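PDB 3HUR: alanine racemase from Oenococcus oeni PSU-1, which belongs to the alanine racemase family, two-domain proteins that pair an N-terminal TIM-type barrel with a C-terminal domain built mainly of beta strands. Local coordinates for residues 138-148 with 189-197; 303-311 with 323-334. All coordinates share one frame; numbering follows the deposited sequence.

Contact 1 (138-148 with 189-197)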
loop_
_atom_site.group_PDB
_atom_site.type_symbol
_atom_site.label_atom_id
_atom_site.label_comp_id
_atom_site.label_asym_id
_atom_site.label_seq_id
_atom_site.Cartn_x
_atom_site.Cartn_y
_atom_site.Cartn_z
ATOM N N PHE A 138 -0.315 27.681 -31.686
ATOM C CA PHE A 138 -0.037 29.050 -32.094
ATOM C C PHE A 138 -0.468 30.090 -31.082
ATOM O O PHE A 138 -1.637 30.126 -30.721
ATOM C CB PHE A 138 -0.803 29.329 -33.372
ATOM C CG PHE A 138 -0.378 28.483 -34.536
ATOM C CD1 PHE A 138 0.392 29.025 -35.555
ATOM C CD2 PHE A 138 -0.772 27.153 -34.627
ATOM C CE1 PHE A 138 0.781 28.245 -36.640
ATOM C CE2 PHE A 138 -0.402 26.370 -35.691
ATOM C CZ PHE A 138 0.379 26.907 -36.706
ATOM N N ASP A 139 0.462 30.952 -30.658
ATOM C CA ASP A 139 0.163 32.029 -29.684
ATOM C C ASP A 139 0.360 33.475 -30.211
ATOM O O ASP A 139 0.317 34.448 -29.436
ATOM C CB ASP A 139 0.980 31.841 -28.388
ATOM C CG ASP A 139 2.482 31.965 -28.599
ATOM O OD1 ASP A 139 2.934 32.202 -29.739
ATOM O OD2 ASP A 139 3.221 31.824 -27.605
ATOM N N LYS A 140 0.549 33.610 -31.520
ATOM C CA LYS A 140 0.783 34.915 -32.140
ATOM C C LYS A 140 -0.155 35.124 -33.322
ATOM O O LYS A 140 -0.347 34.232 -34.140
ATOM C CB LYS A 140 2.240 35.024 -32.577
ATOM C CG LYS A 140 3.211 35.150 -31.395
ATOM C CD LYS A 140 4.667 35.061 -31.871
ATOM C CE LYS A 140 5.650 34.832 -30.709
ATOM N NZ LYS A 140 7.002 34.477 -31.230
ATOM N N ALA A 141 -0.748 36.305 -33.395
ATOM C CA ALA A 141 -1.786 36.589 -34.377
ATOM C C ALA A 141 -1.245 36.560 -35.799
ATOM O O ALA A 141 -1.936 36.120 -36.710
ATOM C CB ALA A 141 -2.446 37.942 -34.075
ATOM N N ASP A 142 -0.004 37.000 -35.982
ATOM C CA ASP A 142 0.601 37.026 -37.324
ATOM C C ASP A 142 0.953 35.615 -37.839
ATOM O O ASP A 142 0.745 35.298 -39.021
ATOM C CB ASP A 142 1.816 37.979 -37.385
ATOM C CG ASP A 142 2.919 37.621 -36.376
ATOM O OD1 ASP A 142 4.108 37.852 -36.702
ATOM O OD2 ASP A 142 2.603 37.117 -35.266
ATOM N N GLU A 143 1.452 34.760 -36.949
ATOM C CA GLU A 143 1.726 33.352 -37.284
ATOM C C GLU A 143 0.455 32.575 -37.689
ATOM O O GLU A 143 0.496 31.717 -38.585
ATOM C CB GLU A 143 2.433 32.662 -36.117
ATOM C CG GLU A 143 3.899 33.092 -35.886
ATOM C CD GLU A 143 4.617 32.160 -34.893
ATOM O OE1 GLU A 143 3.913 31.494 -34.082
ATOM O OE2 GLU A 143 5.871 32.071 -34.923
ATOM N N ILE A 144 -0.671 32.900 -37.061
ATOM C CA ILE A 144 -1.921 32.232 -37.377
ATOM C C ILE A 144 -2.332 32.591 -38.793
ATOM O O ILE A 144 -2.640 31.705 -39.588
ATOM C CB ILE A 144 -3.027 32.571 -36.361
ATOM C CG1 ILE A 144 -2.694 31.938 -35.007
ATOM C CG2 ILE A 144 -4.398 32.097 -36.842
ATOM C CD1 ILE A 144 -3.251 32.685 -33.802
ATOM N N SER A 145 -2.298 33.884 -39.140
ATOM C CA SER A 145 -2.635 34.270 -40.515
ATOM C C SER A 145 -1.579 33.794 -41.515
ATOM O O SER A 145 -1.931 33.416 -42.622
ATOM C CB SER A 145 -2.940 35.775 -40.666
ATOM O OG SER A 145 -1.829 36.567 -40.347
ATOM N N ALA A 146 -0.305 33.750 -41.141
ATOM C CA ALA A 146 0.675 33.095 -42.026
ATOM C C ALA A 146 0.204 31.685 -42.295
ATOM O O ALA A 146 0.173 31.238 -43.443
ATOM C CB ALA A 146 2.033 33.076 -41.437
ATOM N N ALA A 147 -0.232 31.007 -41.240
ATOM C CA ALA A 147 -0.598 29.602 -41.333
ATOM C C ALA A 147 -1.864 29.401 -42.148
ATOM O O ALA A 147 -1.955 28.447 -42.919
ATOM C CB ALA A 147 -0.757 29.021 -39.937
ATOM N N LYS A 148 -2.840 30.297 -41.983
ATOM C CA LYS A 148 -4.121 30.216 -42.741
ATOM C C LYS A 148 -3.899 30.383 -44.232
ATOM O O LYS A 148 -4.610 29.771 -45.026
ATOM C CB LYS A 148 -5.093 31.286 -42.275
ATOM C CG LYS A 148 -6.466 31.203 -42.909
ATOM C CD LYS A 148 -7.382 32.370 -42.429
ATOM C CE LYS A 148 -8.877 32.180 -42.829
ATOM N NZ LYS A 148 -9.079 31.898 -44.287
ATOM N N GLU A 189 -8.291 37.694 -29.227
ATOM C CA GLU A 189 -7.172 38.426 -29.829
ATOM C C GLU A 189 -6.552 37.645 -30.962
ATOM O O GLU A 189 -6.140 38.210 -31.990
ATOM C CB GLU A 189 -6.106 38.784 -28.791
ATOM C CG GLU A 189 -6.578 39.908 -27.828
ATOM C CD GLU A 189 -5.600 40.194 -26.693
ATOM O OE1 GLU A 189 -4.684 39.361 -26.442
ATOM O OE2 GLU A 189 -5.777 41.254 -26.043
ATOM N N LEU A 190 -6.496 36.327 -30.783
ATOM C CA LEU A 190 -5.790 35.473 -31.711
ATOM C C LEU A 190 -6.631 35.015 -32.894
ATOM O O LEU A 190 -6.058 34.662 -33.924
ATOM C CB LEU A 190 -5.187 34.284 -30.965
ATOM C CG LEU A 190 -3.944 34.579 -30.115
ATOM C CD1 LEU A 190 -3.660 33.312 -29.258
ATOM C CD2 LEU A 190 -2.702 34.986 -30.962
ATOM N N THR A 191 -7.963 35.061 -32.772
ATOM C CA THR A 191 -8.864 34.556 -33.834
ATOM C C THR A 191 -9.792 35.559 -34.549
ATOM O O THR A 191 -10.177 35.310 -35.698
ATOM C CB THR A 191 -9.765 33.424 -33.301
ATOM O OG1 THR A 191 -10.591 33.903 -32.239
ATOM C CG2 THR A 191 -8.928 32.273 -32.781
ATOM N N ILE A 192 -10.183 36.662 -33.891
ATOM C CA ILE A 192 -11.093 37.639 -34.527
ATOM C C ILE A 192 -10.353 38.284 -35.708
ATOM O O ILE A 192 -9.141 38.466 -35.650
ATOM C CB ILE A 192 -11.577 38.740 -33.549
ATOM C CG1 ILE A 192 -12.321 38.158 -32.329
ATOM C CG2 ILE A 192 -12.502 39.743 -34.267
ATOM C CD1 ILE A 192 -13.861 38.260 -32.416
ATOM N N ASN A 193 -11.066 38.564 -36.799
ATOM C CA ASN A 193 -10.459 39.212 -37.997
ATOM C C ASN A 193 -9.455 38.317 -38.761
ATOM O O ASN A 193 -8.777 38.790 -39.688
ATOM C CB ASN A 193 -9.736 40.568 -37.667
ATOM C CG ASN A 193 -10.660 41.632 -37.034
ATOM O OD1 ASN A 193 -11.875 41.657 -37.272
ATOM N ND2 ASN A 193 -10.070 42.519 -36.235
ATOM N N GLN A 194 -9.331 37.045 -38.363
ATOM C CA GLN A 194 -8.522 36.083 -39.142
ATOM C C GLN A 194 -9.281 35.540 -40.335
ATOM O O GLN A 194 -8.682 35.059 -41.272
ATOM C CB GLN A 194 -8.050 34.930 -38.261
ATOM C CG GLN A 194 -7.133 35.389 -37.134
ATOM C CD GLN A 194 -5.729 35.701 -37.598
ATOM O OE1 GLN A 194 -5.406 35.607 -38.796
ATOM N NE2 GLN A 194 -4.865 36.051 -36.639
ATOM N N GLY A 195 -10.598 35.623 -40.297
ATOM C CA GLY A 195 -11.418 35.174 -41.419
ATOM C C GLY A 195 -11.790 33.693 -41.430
ATOM O O GLY A 195 -12.201 33.166 -42.479
ATOM N N PHE A 196 -11.668 33.022 -40.273
ATOM C CA PHE A 196 -11.919 31.584 -40.206
ATOM C C PHE A 196 -13.388 31.322 -40.348
ATOM O O PHE A 196 -14.178 31.943 -39.670
ATOM C CB PHE A 196 -11.460 30.983 -38.866
ATOM C CG PHE A 196 -9.995 30.720 -38.782
ATOM C CD1 PHE A 196 -9.381 29.913 -39.707
ATOM C CD2 PHE A 196 -9.247 31.264 -37.765
ATOM C CE1 PHE A 196 -8.035 29.668 -39.648
ATOM C CE2 PHE A 196 -7.884 31.035 -37.686
ATOM C CZ PHE A 196 -7.272 30.235 -38.620
ATOM N N ASP A 197 -13.755 30.380 -41.207
ATOM C CA ASP A 197 -15.130 29.864 -41.205
ATOM C C ASP A 197 -15.449 29.458 -39.765
ATOM O O ASP A 197 -14.831 28.574 -39.225
ATOM C CB ASP A 197 -15.264 28.687 -42.172
ATOM C CG ASP A 197 -16.643 28.025 -42.128
ATOM O OD1 ASP A 197 -17.441 28.269 -41.187
ATOM O OD2 ASP A 197 -16.934 27.228 -43.050
#

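Contact 2 (303-311 with 323-334)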
loop_
_atom_site.group_PDB
_atom_site.type_symbol
_atom_site.label_atom_id
_atom_site.label_comp_id
_atom_site.label_asym_id
_atom_site.label_seq_id
_atom_site.Cartn_x
_atom_site.Cartn_y
_atom_site.Cartn_z
ATOM N N VAL A 303 -25.021 -3.081 -0.025
ATOM C CA VAL A 303 -24.868 -3.368 -1.446
ATOM C C VAL A 303 -26.258 -3.362 -2.042
ATOM O O VAL A 303 -27.244 -3.375 -1.295
ATOM C CB VAL A 303 -24.177 -4.727 -1.666
ATOM C CG1 VAL A 303 -22.778 -4.718 -1.080
ATOM C CG2 VAL A 303 -24.984 -5.841 -1.035
ATOM N N ILE A 304 -26.346 -3.340 -3.368
ATOM C CA ILE A 304 -27.622 -3.431 -4.042
ATOM C C ILE A 304 -27.825 -4.793 -4.667
ATOM O O ILE A 304 -27.030 -5.254 -5.481
ATOM C CB ILE A 304 -27.751 -2.372 -5.159
ATOM C CG1 ILE A 304 -27.767 -0.964 -4.568
ATOM C CG2 ILE A 304 -28.995 -2.616 -6.010
ATOM C CD1 ILE A 304 -27.173 0.098 -5.527
ATOM N N ILE A 305 -28.924 -5.416 -4.284
ATOM C CA ILE A 305 -29.358 -6.661 -4.869
ATOM C C ILE A 305 -30.817 -6.491 -5.224
ATOM O O ILE A 305 -31.638 -6.117 -4.370
ATOM C CB ILE A 305 -29.236 -7.822 -3.873
ATOM C CG1 ILE A 305 -27.774 -8.143 -3.594
ATOM C CG2 ILE A 305 -29.874 -9.055 -4.426
ATOM C CD1 ILE A 305 -27.560 -9.006 -2.383
ATOM N N ASN A 306 -31.140 -6.755 -6.486
ATOM C CA ASN A 306 -32.534 -6.711 -6.927
ATOM C C ASN A 306 -33.160 -5.335 -6.746
ATOM O O ASN A 306 -34.282 -5.210 -6.236
ATOM C CB ASN A 306 -33.359 -7.732 -6.147
ATOM C CG ASN A 306 -34.427 -8.372 -6.999
ATOM O OD1 ASN A 306 -34.147 -9.308 -7.743
ATOM N ND2 ASN A 306 -35.645 -7.887 -6.891
ATOM N N GLY A 307 -32.428 -4.298 -7.133
ATOM C CA GLY A 307 -32.911 -2.931 -6.963
ATOM C C GLY A 307 -32.917 -2.473 -5.511
ATOM O O GLY A 307 -33.008 -1.290 -5.240
ATOM N N LYS A 308 -32.782 -3.403 -4.573
ATOM C CA LYS A 308 -32.866 -3.052 -3.166
ATOM C C LYS A 308 -31.497 -3.080 -2.490
ATOM O O LYS A 308 -30.536 -3.725 -2.918
ATOM C CB LYS A 308 -33.842 -3.976 -2.402
ATOM C CG LYS A 308 -34.975 -4.594 -3.266
ATOM C CD LYS A 308 -36.285 -4.853 -2.465
ATOM C CE LYS A 308 -37.477 -5.258 -3.387
ATOM N NZ LYS A 308 -37.558 -6.752 -3.618
ATOM N N ARG A 309 -31.479 -2.443 -1.348
ATOM C CA ARG A 309 -30.283 -2.135 -0.665
ATOM C C ARG A 309 -30.202 -2.973 0.636
ATOM O O ARG A 309 -30.807 -2.613 1.638
ATOM C CB ARG A 309 -30.393 -0.653 -0.399
ATOM C CG ARG A 309 -29.117 0.034 -0.147
ATOM C CD ARG A 309 -29.291 1.580 -0.211
ATOM N NE ARG A 309 -28.288 2.223 0.649
ATOM C CZ ARG A 309 -28.288 2.206 1.997
ATOM N NH1 ARG A 309 -29.266 1.610 2.692
ATOM N NH2 ARG A 309 -27.297 2.809 2.671
ATOM N N MET A 310 -29.472 -4.098 0.605
ATOM C CA MET A 310 -29.348 -5.000 1.777
ATOM C C MET A 310 -28.013 -4.760 2.509
ATOM O O MET A 310 -27.048 -4.316 1.883
ATOM C CB MET A 310 -29.533 -6.465 1.356
ATOM C CG MET A 310 -30.953 -6.751 0.848
ATOM S SD MET A 310 -31.058 -8.139 -0.234
ATOM C CE MET A 310 -32.303 -7.690 -1.450
ATOM N N PRO A 311 -27.961 -5.014 3.837
ATOM C CA PRO A 311 -26.821 -4.573 4.616
ATOM C C PRO A 311 -25.665 -5.572 4.691
ATOM O O PRO A 311 -25.866 -6.775 4.627
ATOM C CB PRO A 311 -27.430 -4.369 5.996
ATOM C CG PRO A 311 -28.400 -5.453 6.089
ATOM C CD PRO A 311 -28.997 -5.588 4.712
ATOM N N VAL A 323 -23.662 -10.655 3.449
ATOM C CA VAL A 323 -24.844 -9.785 3.429
ATOM C C VAL A 323 -26.125 -10.472 3.908
ATOM O O VAL A 323 -26.481 -11.557 3.462
ATOM C CB VAL A 323 -25.072 -9.219 1.995
ATOM C CG1 VAL A 323 -26.388 -8.458 1.898
ATOM C CG2 VAL A 323 -23.908 -8.322 1.598
ATOM N N LYS A 324 -26.840 -9.804 4.804
ATOM C CA LYS A 324 -28.166 -10.259 5.233
ATOM C C LYS A 324 -29.160 -9.943 4.155
ATOM O O LYS A 324 -29.362 -8.787 3.860
ATOM C CB LYS A 324 -28.606 -9.559 6.534
ATOM C CG LYS A 324 -29.947 -10.094 7.120
ATOM C CD LYS A 324 -30.445 -9.275 8.320
ATOM C CE LYS A 324 -31.868 -9.773 8.756
ATOM N NZ LYS A 324 -32.435 -9.115 10.014
ATOM N N LEU A 325 -29.796 -10.974 3.601
ATOM C CA LEU A 325 -30.778 -10.837 2.516
ATOM C C LEU A 325 -32.214 -10.715 3.063
ATOM O O LEU A 325 -32.501 -11.157 4.174
ATOM C CB LEU A 325 -30.705 -12.055 1.602
ATOM C CG LEU A 325 -29.316 -12.508 1.124
ATOM C CD1 LEU A 325 -29.342 -13.928 0.507
ATOM C CD2 LEU A 325 -28.733 -11.482 0.149
ATOM N N ASP A 326 -33.123 -10.150 2.276
ATOM C CA ASP A 326 -34.492 -9.933 2.765
ATOM C C ASP A 326 -35.318 -11.206 2.581
ATOM O O ASP A 326 -36.160 -11.542 3.413
ATOM C CB ASP A 326 -35.157 -8.625 2.222
ATOM C CG ASP A 326 -35.263 -8.554 0.685
ATOM O OD1 ASP A 326 -34.763 -9.462 -0.024
ATOM O OD2 ASP A 326 -35.864 -7.553 0.183
ATOM N N ARG A 327 -35.035 -11.937 1.522
ATOM C CA ARG A 327 -35.584 -13.274 1.337
ATOM C C ARG A 327 -34.421 -14.133 0.872
ATOM O O ARG A 327 -33.285 -13.699 0.932
ATOM C CB ARG A 327 -36.739 -13.256 0.316
ATOM C CG ARG A 327 -36.572 -12.253 -0.801
ATOM C CD ARG A 327 -37.441 -12.598 -2.001
ATOM N NE ARG A 327 -36.713 -13.405 -2.988
ATOM C CZ ARG A 327 -36.543 -13.085 -4.271
ATOM N NH1 ARG A 327 -35.844 -13.909 -5.059
ATOM N NH2 ARG A 327 -37.068 -11.965 -4.775
ATOM N N LYS A 328 -34.693 -15.343 0.412
ATOM C CA LYS A 328 -33.641 -16.231 -0.049
ATOM C C LYS A 328 -33.385 -15.868 -1.507
ATOM O O LYS A 328 -34.354 -15.690 -2.255
ATOM C CB LYS A 328 -34.112 -17.693 0.103
ATOM C CG LYS A 328 -33.094 -18.779 -0.315
ATOM C CD LYS A 328 -33.783 -20.134 -0.585
ATOM C CE LYS A 328 -32.764 -21.271 -0.851
ATOM N NZ LYS A 328 -33.261 -22.291 -1.855
ATOM N N TYR A 329 -32.115 -15.738 -1.924
ATOM C CA TYR A 329 -31.813 -15.613 -3.364
ATOM C C TYR A 329 -30.953 -16.760 -3.830
ATOM O O TYR A 329 -30.193 -17.314 -3.056
ATOM C CB TYR A 329 -31.126 -14.290 -3.702
ATOM C CG TYR A 329 -32.009 -13.102 -3.521
ATOM C CD1 TYR A 329 -32.318 -12.642 -2.244
ATOM C CD2 TYR A 329 -32.554 -12.445 -4.599
ATOM C CE1 TYR A 329 -33.140 -11.555 -2.045
ATOM C CE2 TYR A 329 -33.400 -11.335 -4.409
ATOM C CZ TYR A 329 -33.672 -10.911 -3.122
ATOM O OH TYR A 329 -34.498 -9.845 -2.897
ATOM N N PRO A 330 -31.053 -17.116 -5.110
ATOM C CA PRO A 330 -30.234 -18.170 -5.636
ATOM C C PRO A 330 -28.798 -17.721 -5.921
ATOM O O PRO A 330 -28.544 -16.553 -6.252
ATOM C CB PRO A 330 -30.918 -18.492 -6.956
ATOM C CG PRO A 330 -31.458 -17.222 -7.385
ATOM C CD PRO A 330 -31.941 -16.564 -6.143
ATOM N N ILE A 331 -27.868 -18.671 -5.878
ATOM C CA ILE A 331 -26.496 -18.324 -6.125
ATOM C C ILE A 331 -26.448 -17.789 -7.539
ATOM O O ILE A 331 -27.260 -18.150 -8.370
ATOM C CB ILE A 331 -25.507 -19.511 -5.858
ATOM C CG1 ILE A 331 -25.675 -20.610 -6.883
ATOM C CG2 ILE A 331 -25.646 -20.069 -4.415
ATOM C CD1 ILE A 331 -24.551 -20.636 -7.867
ATOM N N GLY A 332 -25.525 -16.887 -7.801
ATOM C CA GLY A 332 -25.413 -16.327 -9.153
ATOM C C GLY A 332 -26.166 -15.024 -9.326
ATOM O O GLY A 332 -26.047 -14.399 -10.350
ATOM N N THR A 333 -26.924 -14.626 -8.305
ATOM C CA THR A 333 -27.646 -13.377 -8.287
ATOM C C THR A 333 -26.698 -12.197 -8.223
ATOM O O THR A 333 -25.844 -12.155 -7.367
ATOM C CB THR A 333 -28.565 -13.324 -7.058
ATOM O OG1 THR A 333 -29.570 -14.341 -7.190
ATOM C CG2 THR A 333 -29.227 -11.971 -6.910
ATOM N N ARG A 334 -26.903 -11.220 -9.113
ATOM C CA ARG A 334 -26.019 -10.082 -9.256
ATOM C C ARG A 334 -26.025 -9.198 -8.053
ATOM O O ARG A 334 -27.062 -9.009 -7.462
ATOM C CB ARG A 334 -26.436 -9.228 -10.443
ATOM C CG ARG A 334 -25.458 -8.078 -10.726
ATOM C CD ARG A 334 -25.732 -7.453 -12.067
ATOM N NE ARG A 334 -26.659 -6.346 -11.902
ATOM C CZ ARG A 334 -27.112 -5.574 -12.878
ATOM N NH1 ARG A 334 -26.769 -5.786 -14.150
ATOM N NH2 ARG A 334 -27.937 -4.580 -12.567
#

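Contact 1 (138-148 with 189-197)
Q194 reaches A141 through two torsions: chi1 of -63° sets CG beside its own backbone N, and a bend at chi2, -77°, swings the amide over the first turn of helix 141-153. There NE2 donates to the carbonyl O of A141 at 2.9 Å, with an N-H...O angle of 156° and that oxygen close to the amide plane. The same nitrogen also bonds L190 O, more bent and from above that carbonyl's plane, and the two acceptors together fix the amide's rotation. Its other end, OE1, lies against CB of S145, whose hydroxyl turns back to D142 O within the helix.

Beside the amide, I144 divides its branches. CG2, anti to the backbone N, meets the F196 ring at its edge, 3.7 Å from CE2, while CD1 goes the other way to L190 CD2, also at 3.7 Å, the two chains crossing at about a right angle. L190 pushes CD2 against the helix start, 3.4 Å from A141 N and as close to D139 O. One turn further on, K148 runs past F196 in the opposite direction, its CG and CD near the ring's CE1 and its CD 3.2 Å from Q194 O; the ammonium group carries on to a salt bridge with D152.

On the inner side of the contact, F196 packs on L127, L159 and V162 of the barrel strands, and L190 on I129 in the loop just after strand 123-128. What results is the outer layer of a TIM-type alpha/beta barrel, where the start of one peripheral helix is fastened to the end of the next, 174-191, and to the type II turn T191-Q194 that leads back toward the parallel strands.

Contact 2 (303-311 with 323-334)
A beta hairpin, 302-305 with 308-311 joined by a type I' turn, is covered here by the strand end and long loop 323-334 of the C-terminal domain. M310 and Y329 form a Met-aromatic contact at its middle: they come from opposite directions, with SD 5.3 Å from the ring centroid and oblique to it. The bend at chi3 (-144°) carries the M310 methyl on to the phenol, CE being 3.4 Å from Y329 OH. That hydroxyl donates to D326 OD1 at 2.9 Å, on its syn lone pair, which pins the ring's outer end. I305 CG2 covers one face of the ring toward its rim, and the guanidinium of R327 lies over the opposite face, also toward the rim. Deeper in, I305 CD1 meets L325 CD2 at 3.7 Å, and V303 CG2 touches V323 CG2. One backbone bond joins the segments, K324 N to P311 O at 3.2 Å.

Around this packing lie three strands of the same mixed sheet: V303 and I305 rest on V335 of 334-339, V323 and L325 on 281-286, and L325, Y329 and T333 on 251-263.

How the contacts relate
The two contacts sit on opposite sides of the chain's centre, with centres about 61 Å apart, and share no element: contact 1 belongs to the N-terminal barrel, contact 2 to the strand-rich C-terminal domain. Both are partly buried, each with an apolar side turned to the sheet of its own domain and a polar side nearer the surface. Their chemistry follows the elements joined. In contact 1 a side-chain amide in a turn bonds a backbone carbonyl of the helix; in contact 2 the one cross-segment hydrogen bond is purely backbone, and sulfur, ring and aliphatic packing does most of the joining between hairpin and loop.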